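Local coordinates for protein putative cathepsin d (Ixodes ricinus, PDB 5N7Q) that probably cleaves proteins internally as a pepsin-like aspartic endopeptidase of the cathepsin D type, and is bound here by the inhibitor pepstatin A, at residues D180-K183 and G184-Y188; V317-P321 and Y322-F326. All coordinates share one frame; numbering follows the deposited sequence. Where two conformers were deposited one is given.

Contact 1. Residues D180-K183 and G184-Y188; sequences DHYK and GSITY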
ATOM      1  N   ASP A 180      20.996   0.489  -3.225  1.00  9.11           N
ATOM      2  CA  ASP A 180      21.114   1.916  -3.010  1.00  9.34           C
ATOM      3  C   ASP A 180      19.913   2.501  -2.274  1.00  9.69           C
ATOM      4  O   ASP A 180      19.944   3.673  -1.909  1.00 11.79           O
ATOM      5  CB  ASP A 180      21.466   2.640  -4.308  1.00  9.03           C
ATOM      6  CG  ASP A 180      22.890   2.313  -4.800  1.00  9.29           C
ATOM      7  OD1 ASP A 180      23.771   2.078  -3.921  1.00  9.51           O
ATOM      8  OD2 ASP A 180      23.085   2.252  -6.046  1.00  9.30           O
ATOM      9  N   HIS A 181      18.867   1.705  -2.027  1.00  8.84           N
ATOM     10  CA  HIS A 181      17.775   2.129  -1.163  1.00  9.78           C
ATOM     11  C   HIS A 181      17.792   1.553   0.228  1.00  9.71           C
ATOM     12  O   HIS A 181      16.856   1.825   0.992  1.00  9.53           O
ATOM     13  CB  HIS A 181      16.413   1.789  -1.789  1.00 10.42           C
ATOM     14  CG  HIS A 181      16.073   2.633  -2.967  1.00 12.02           C
ATOM     15  ND1 HIS A 181      16.118   4.008  -2.932  1.00 13.94           N
ATOM     16  CD2 HIS A 181      15.644   2.296  -4.204  1.00 14.13           C
ATOM     17  CE1 HIS A 181      15.757   4.482  -4.119  1.00 15.00           C
ATOM     18  NE2 HIS A 181      15.466   3.462  -4.900  1.00 15.41           N
ATOM     19  N   TYR A 182      18.826   0.818   0.619  1.00  9.10           N
ATOM     20  CA  TYR A 182      18.862   0.295   1.977  1.00  9.28           C
ATOM     21  C   TYR A 182      20.277   0.168   2.521  1.00  9.98           C
ATOM     22  O   TYR A 182      21.248   0.130   1.746  1.00 10.88           O
ATOM     23  CB  TYR A 182      18.070  -1.020   2.104  1.00  9.38           C
ATOM     24  CG  TYR A 182      18.785  -2.294   1.664  1.00  9.28           C
ATOM     25  CD1 TYR A 182      19.610  -3.007   2.546  1.00  9.07           C
ATOM     26  CD2 TYR A 182      18.600  -2.829   0.394  1.00  9.19           C
ATOM     27  CE1 TYR A 182      20.223  -4.191   2.151  1.00  8.97           C
ATOM     28  CE2 TYR A 182      19.226  -3.994   0.001  1.00  9.36           C
ATOM     29  CZ  TYR A 182      20.027  -4.677   0.907  1.00  9.32           C
ATOM     30  OH  TYR A 182      20.628  -5.835   0.512  1.00  9.48           O
ATOM     31  N   LYS A 183      20.372   0.130   3.840  1.00 11.07           N
ATOM     32  CA  LYS A 183      21.659  -0.104   4.511  1.00 12.06           C
ATOM     33  C   LYS A 183      21.547  -1.329   5.393  1.00 11.94           C
ATOM     34  O   LYS A 183      20.455  -1.743   5.809  1.00 11.67           O
ATOM     35  CB  LYS A 183      22.136   1.128   5.281  1.00 15.54           C
ATOM     36  CG  LYS A 183      21.167   1.747   6.241  1.00 18.83           C
ATOM     37  CD  LYS A 183      21.782   3.016   6.862  1.00 22.25           C
ATOM     38  CE  LYS A 183      20.759   4.072   7.246  1.00 26.82           C
ATOM     39  NZ  LYS A 183      21.326   5.056   8.230  1.00 28.81           N
ATOM     40  N   GLY A 184      22.692  -1.930   5.665  1.00 11.43           N
ATOM     41  CA  GLY A 184      22.762  -3.173   6.426  1.00 11.45           C
ATOM     42  C   GLY A 184      22.363  -4.367   5.570  1.00 11.62           C
ATOM     43  O   GLY A 184      22.671  -4.440   4.369  1.00 11.27           O
ATOM     44  N   SER A 185      21.674  -5.308   6.208  1.00 11.29           N
ATOM     45  CA  SER A 185      21.264  -6.577   5.616  0.50 11.95           C
ATOM     46  C   SER A 185      19.754  -6.716   5.705  1.00 10.87           C
ATOM     47  O   SER A 185      19.124  -6.200   6.642  1.00 11.97           O
ATOM     48  CB  SER A 185      21.903  -7.744   6.365  0.50 13.01           C
ATOM     49  OG  SER A 185      21.407  -7.833   7.692  0.50 15.14           O
ATOM     50  N   ILE A 186      19.181  -7.382   4.726  1.00  9.48           N
ATOM     51  CA  ILE A 186      17.755  -7.681   4.703  1.00  9.00           C
ATOM     52  C   ILE A 186      17.441  -8.758   5.723  1.00  9.42           C
ATOM     53  O   ILE A 186      18.147  -9.781   5.803  1.00 10.31           O
ATOM     54  CB  ILE A 186      17.330  -8.151   3.296  1.00  8.43           C
ATOM     55  CG1 ILE A 186      17.462  -7.017   2.281  1.00  8.62           C
ATOM     56  CG2 ILE A 186      15.864  -8.533   3.281  1.00  8.48           C
ATOM     57  CD1 ILE A 186      17.549  -7.476   0.841  1.00  8.79           C
ATOM     58  N   THR A 187      16.373  -8.522   6.484  1.00  8.81           N
ATOM     59  CA  THR A 187      15.719  -9.580   7.301  1.00  8.83           C
ATOM     60  C   THR A 187      14.490 -10.117   6.596  1.00  8.99           C
ATOM     61  O   THR A 187      13.585  -9.345   6.288  1.00  9.16           O
ATOM     62  CB  THR A 187      15.290  -8.990   8.651  1.00  9.00           C
ATOM     63  OG1 THR A 187      16.455  -8.522   9.334  1.00 10.20           O
ATOM     64  CG2 THR A 187      14.622 -10.038   9.520  1.00  9.25           C
ATOM     65  N   TYR A 188      14.449 -11.438   6.365  1.00  8.66           N
ATOM     66  CA  TYR A 188      13.304 -12.057   5.714  1.00  8.88           C
ATOM     67  C   TYR A 188      12.380 -12.705   6.729  1.00  9.43           C
ATOM     68  O   TYR A 188      12.829 -13.173   7.774  1.00  9.77           O
ATOM     69  CB  TYR A 188      13.777 -13.078   4.677  1.00  9.04           C
ATOM     70  CG  TYR A 188      14.300 -12.443   3.405  1.00  9.04           C
ATOM     71  CD1 TYR A 188      13.427 -11.892   2.492  1.00  9.03           C
ATOM     72  CD2 TYR A 188      15.669 -12.398   3.129  1.00  9.01           C
ATOM     73  CE1 TYR A 188      13.877 -11.296   1.321  1.00  9.11           C
ATOM     74  CE2 TYR A 188      16.147 -11.804   1.956  1.00  9.34           C
ATOM     75  CZ  TYR A 188      15.244 -11.273   1.044  1.00  9.33           C
ATOM     76  OH  TYR A 188      15.680 -10.679  -0.113  1.00 10.00           O
TER
HETATM   77  O   HOH W   1      20.816  -7.983   2.294  1.00 10.07           O
HETATM   78  O   HOH W   2      18.980  -3.149   7.388  1.00 18.60           O
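Tyr182 and Ile186 meet by apolar contact across a surface bend. The ethyl arm of Ile186 crosses the phenol at about a right angle, and its CG1 lies over one face of the Tyr182 ring, 4.2 Å from the centroid and 27° off the normal, a CH-pi contact. CG1 comes within 3.7 Å of Tyr182 CZ, while the terminal methyl CD1 reaches on to Tyr182 OH at 3.5 Å. The Tyr182 side chain is placed for this by its first torsion (chi1 81°), which sets CG between the backbone N and the carbonyl carbon and lays the ring against Ile186. A flat ring with a polar end suits such a site: its face receives a branched aliphatic chain while its hydroxyl stays within reach of water.

The ring edge meets backbone instead. Gly184 O lies near the ring plane, 3.3 Å from Tyr182 CE1. Gly184 has a positive phi of 77°, which glycine, lacking a side chain, adopts easily.

In the bilobal pepsin-like fold, this bend leads from a short 3-10 turn into strand 187-190, which pairs antiparallel with strand 332-337, probably at the edge of the interdomain sheet as in related enzymes. Ala336 of strand 332-337 touches both Tyr182 and Ile186, and His179 stacks on the tyrosine ring.

No direct hydrogen bond joins the two segments; water bridges them instead. One molecule lies 2.8 Å from Tyr182 OH and accepts from Ile186 N at 3.0 Å, tying the phenol end to the backbone of its packing partner. A second water is close to both Lys183 O and Ser185 O. The extended chain of Lys183 runs outward, its amine making a long, weak ion pair with Glu337.

Contact 2. Residues V317-P321 and Y322-F326; sequences VFLGP and YYTIF
Tyr322 begins the strand by turning back on the helix it leaves: its N donates to Phe318 O at 3.2 Å, an i to i-4 bond lying in the carbonyl plane but bent at the hydrogen (141°). Pro321, which has no N-H to donate, fits this exit from the helix, and its CB lies 4.0 Å from Tyr322 CD2. With CG beside its own backbone N (chi1 -60°), the Tyr322 ring reaches over Phe318, placing CD2 3.9 Å above the centre of that ring; the planes meet obliquely at 37°. Its hydroxyl bonds to Ser280 O. Tyr323 points away from the helix, its OH bonded to Asp178 N. Thr324 points back, and its OG1 donates to Tyr322 O at 3.0 Å from above the carbonyl plane, so this buried hydroxyl is satisfied within the strand. Leu319 CD2 lies 3.2 Å from Thr324 OG1, and the Leu319 side chain is about 5 Å from that of Asp227, a predicted catalytic residue, placing the turn near the active site. Helix 316-319 leads through Gly320 and Pro321 into strand 322-327, which runs antiparallel between strands 155-160 and 332-337 in the interdomain sheet, while strand 277-281 packs against Phe318, Pro321 and Tyr322.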
ATOM      1  N   VAL A 317       3.573   4.167   7.025  1.00  7.59           N
ATOM      2  CA  VAL A 317       4.328   4.556   8.235  1.00  7.77           C
ATOM      3  C   VAL A 317       5.514   3.619   8.506  1.00  7.81           C
ATOM      4  O   VAL A 317       6.595   4.068   8.905  1.00  7.35           O
ATOM      5  CB  VAL A 317       3.380   4.623   9.457  1.00  8.09           C
ATOM      6  CG1 VAL A 317       4.142   4.497  10.762  1.00  8.18           C
ATOM      7  CG2 VAL A 317       2.566   5.890   9.394  1.00  9.01           C
ATOM      8  N   PHE A 318       5.314   2.315   8.279  1.00  7.98           N
ATOM      9  CA  PHE A 318       6.370   1.293   8.433  1.00  8.19           C
ATOM     10  C   PHE A 318       7.216   1.110   7.187  1.00  8.30           C
ATOM     11  O   PHE A 318       8.454   0.994   7.269  1.00  7.47           O
ATOM     12  CB  PHE A 318       5.757  -0.074   8.832  1.00  8.64           C
ATOM     13  CG  PHE A 318       6.749  -1.089   9.299  1.00  8.72           C
ATOM     14  CD1 PHE A 318       7.161  -1.114  10.622  1.00  9.06           C
ATOM     15  CD2 PHE A 318       7.288  -2.015   8.428  1.00  8.78           C
ATOM     16  CE1 PHE A 318       8.074  -2.043  11.060  1.00  9.05           C
ATOM     17  CE2 PHE A 318       8.228  -2.934   8.864  1.00  8.91           C
ATOM     18  CZ  PHE A 318       8.605  -2.973  10.165  1.00  9.03           C
ATOM     19  N   LEU A 319       6.566   1.108   6.030  1.00  8.17           N
ATOM     20  CA  LEU A 319       7.225   0.736   4.780  1.00  8.17           C
ATOM     21  C   LEU A 319       8.078   1.867   4.217  1.00  8.39           C
ATOM     22  O   LEU A 319       8.847   1.651   3.287  1.00  9.84           O
ATOM     23  CB  LEU A 319       6.149   0.293   3.755  1.00  7.97           C
ATOM     24  CG  LEU A 319       5.291  -0.913   4.161  1.00  8.18           C
ATOM     25  CD1 LEU A 319       4.149  -1.075   3.153  1.00  8.74           C
ATOM     26  CD2 LEU A 319       6.121  -2.168   4.281  1.00  8.82           C
ATOM     27  N   GLY A 320       7.975   3.060   4.776  1.00  7.98           N
ATOM     28  CA  GLY A 320       8.926   4.141   4.483  1.00  8.19           C
ATOM     29  C   GLY A 320      10.291   3.955   5.114  1.00  8.34           C
ATOM     30  O   GLY A 320      11.317   3.953   4.423  1.00  7.92           O
ATOM     31  N   PRO A 321      10.343   3.825   6.450  1.00  7.99           N
ATOM     32  CA  PRO A 321      11.669   3.657   7.096  1.00  7.85           C
ATOM     33  C   PRO A 321      12.307   2.286   6.828  1.00  8.10           C
ATOM     34  O   PRO A 321      13.517   2.129   7.025  1.00  8.23           O
ATOM     35  CB  PRO A 321      11.377   3.886   8.604  1.00  8.11           C
ATOM     36  CG  PRO A 321       9.908   3.752   8.741  1.00  8.24           C
ATOM     37  CD  PRO A 321       9.309   4.192   7.437  1.00  8.03           C
ATOM     38  N   TYR A 322      11.496   1.321   6.394  1.00  8.04           N
ATOM     39  CA  TYR A 322      11.988  -0.017   6.057  1.00  8.40           C
ATOM     40  C   TYR A 322      11.686  -0.346   4.605  1.00  8.27           C
ATOM     41  O   TYR A 322      10.543  -0.551   4.225  1.00  9.46           O
ATOM     42  CB  TYR A 322      11.453  -1.049   7.054  1.00  8.70           C
ATOM     43  CG  TYR A 322      11.939  -0.671   8.451  1.00  8.82           C
ATOM     44  CD1 TYR A 322      13.276  -0.790   8.778  1.00  9.23           C
ATOM     45  CD2 TYR A 322      11.111  -0.058   9.380  1.00  9.46           C
ATOM     46  CE1 TYR A 322      13.765  -0.364   9.989  1.00  9.55           C
ATOM     47  CE2 TYR A 322      11.585   0.370  10.597  1.00  9.29           C
ATOM     48  CZ  TYR A 322      12.925   0.233  10.886  1.00  9.62           C
ATOM     49  OH  TYR A 322      13.397   0.647  12.123  1.00 10.76           O
ATOM     50  N   TYR A 323      12.731  -0.320   3.784  1.00  7.94           N
ATOM     51  CA  TYR A 323      12.685  -0.792   2.404  1.00  7.75           C
ATOM     52  C   TYR A 323      12.209  -2.255   2.391  1.00  8.10           C
ATOM     53  O   TYR A 323      12.643  -3.047   3.230  1.00  8.91           O
ATOM     54  CB  TYR A 323      14.082  -0.699   1.835  1.00  7.61           C
ATOM     55  CG  TYR A 323      14.234  -0.981   0.362  1.00  7.38           C
ATOM     56  CD1 TYR A 323      13.585  -0.188  -0.594  1.00  7.21           C
ATOM     57  CD2 TYR A 323      15.053  -1.994  -0.096  1.00  7.32           C
ATOM     58  CE1 TYR A 323      13.733  -0.420  -1.945  1.00  7.71           C
ATOM     59  CE2 TYR A 323      15.207  -2.236  -1.444  1.00  7.59           C
ATOM     60  CZ  TYR A 323      14.574  -1.445  -2.380  1.00  7.69           C
ATOM     61  OH  TYR A 323      14.750  -1.670  -3.718  1.00  7.74           O
ATOM     62  N   THR A 324      11.291  -2.588   1.480  1.00  7.57           N
ATOM     63  CA  THR A 324      10.588  -3.847   1.580  1.00  7.88           C
ATOM     64  C   THR A 324      10.682  -4.580   0.266  1.00  7.62           C
ATOM     65  O   THR A 324      10.454  -4.024  -0.802  1.00  7.87           O
ATOM     66  CB  THR A 324       9.136  -3.668   1.979  1.00  7.75           C
ATOM     67  OG1 THR A 324       9.079  -2.926   3.207  1.00  8.96           O
ATOM     68  CG2 THR A 324       8.456  -4.978   2.234  1.00  7.79           C
ATOM     69  N   ILE A 325      11.023  -5.852   0.377  1.00  7.62           N
ATOM     70  CA  ILE A 325      11.179  -6.784  -0.739  1.00  7.64           C
ATOM     71  C   ILE A 325      10.022  -7.778  -0.680  1.00  7.43           C
ATOM     72  O   ILE A 325       9.830  -8.457   0.323  1.00  7.89           O
ATOM     73  CB  ILE A 325      12.500  -7.570  -0.657  1.00  8.05           C
ATOM     74  CG1 ILE A 325      13.738  -6.646  -0.750  1.00  8.15           C
ATOM     75  CG2 ILE A 325      12.584  -8.551  -1.809  1.00  8.33           C
ATOM     76  CD1 ILE A 325      14.062  -5.879   0.516  1.00  8.54           C
ATOM     77  N   PHE A 326       9.258  -7.858  -1.774  1.00  6.95           N
ATOM     78  CA  PHE A 326       8.119  -8.761  -1.918  1.00  7.11           C
ATOM     79  C   PHE A 326       8.572  -9.858  -2.902  1.00  7.08           C
ATOM     80  O   PHE A 326       8.705  -9.610  -4.099  1.00  7.45           O
ATOM     81  CB  PHE A 326       6.919  -7.995  -2.453  1.00  7.38           C
ATOM     82  CG  PHE A 326       6.413  -6.927  -1.535  1.00  7.35           C
ATOM     83  CD1 PHE A 326       6.987  -5.644  -1.546  1.00  7.63           C
ATOM     84  CD2 PHE A 326       5.350  -7.188  -0.697  1.00  7.53           C
ATOM     85  CE1 PHE A 326       6.506  -4.662  -0.680  1.00  7.95           C
ATOM     86  CE2 PHE A 326       4.870  -6.208   0.164  1.00  7.70           C
ATOM     87  CZ  PHE A 326       5.441  -4.939   0.151  1.00  7.96           C
TER

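How the contacts relate
Following the chain, contact 1 closes first, as the bend 180-188 carries the backbone from the loop after strand 170-174 into strand 187-190. Contact 2 closes much later, where helix 316-319 turns into strand 322-327. They lie in series, neither nested nor crossed, yet their centres are only 10 Å apart. Strand 332-337 explains the proximity: it pairs antiparallel with both 187-190 and 322-327. The strand of contact 2 also packs against the bend of contact 1, with Tyr323 touching His181 and Tyr182, and Ile325 meeting Ile186 and Tyr188. Together they join the surface bend to a buried turn nearer the predicted catalytic aspartates.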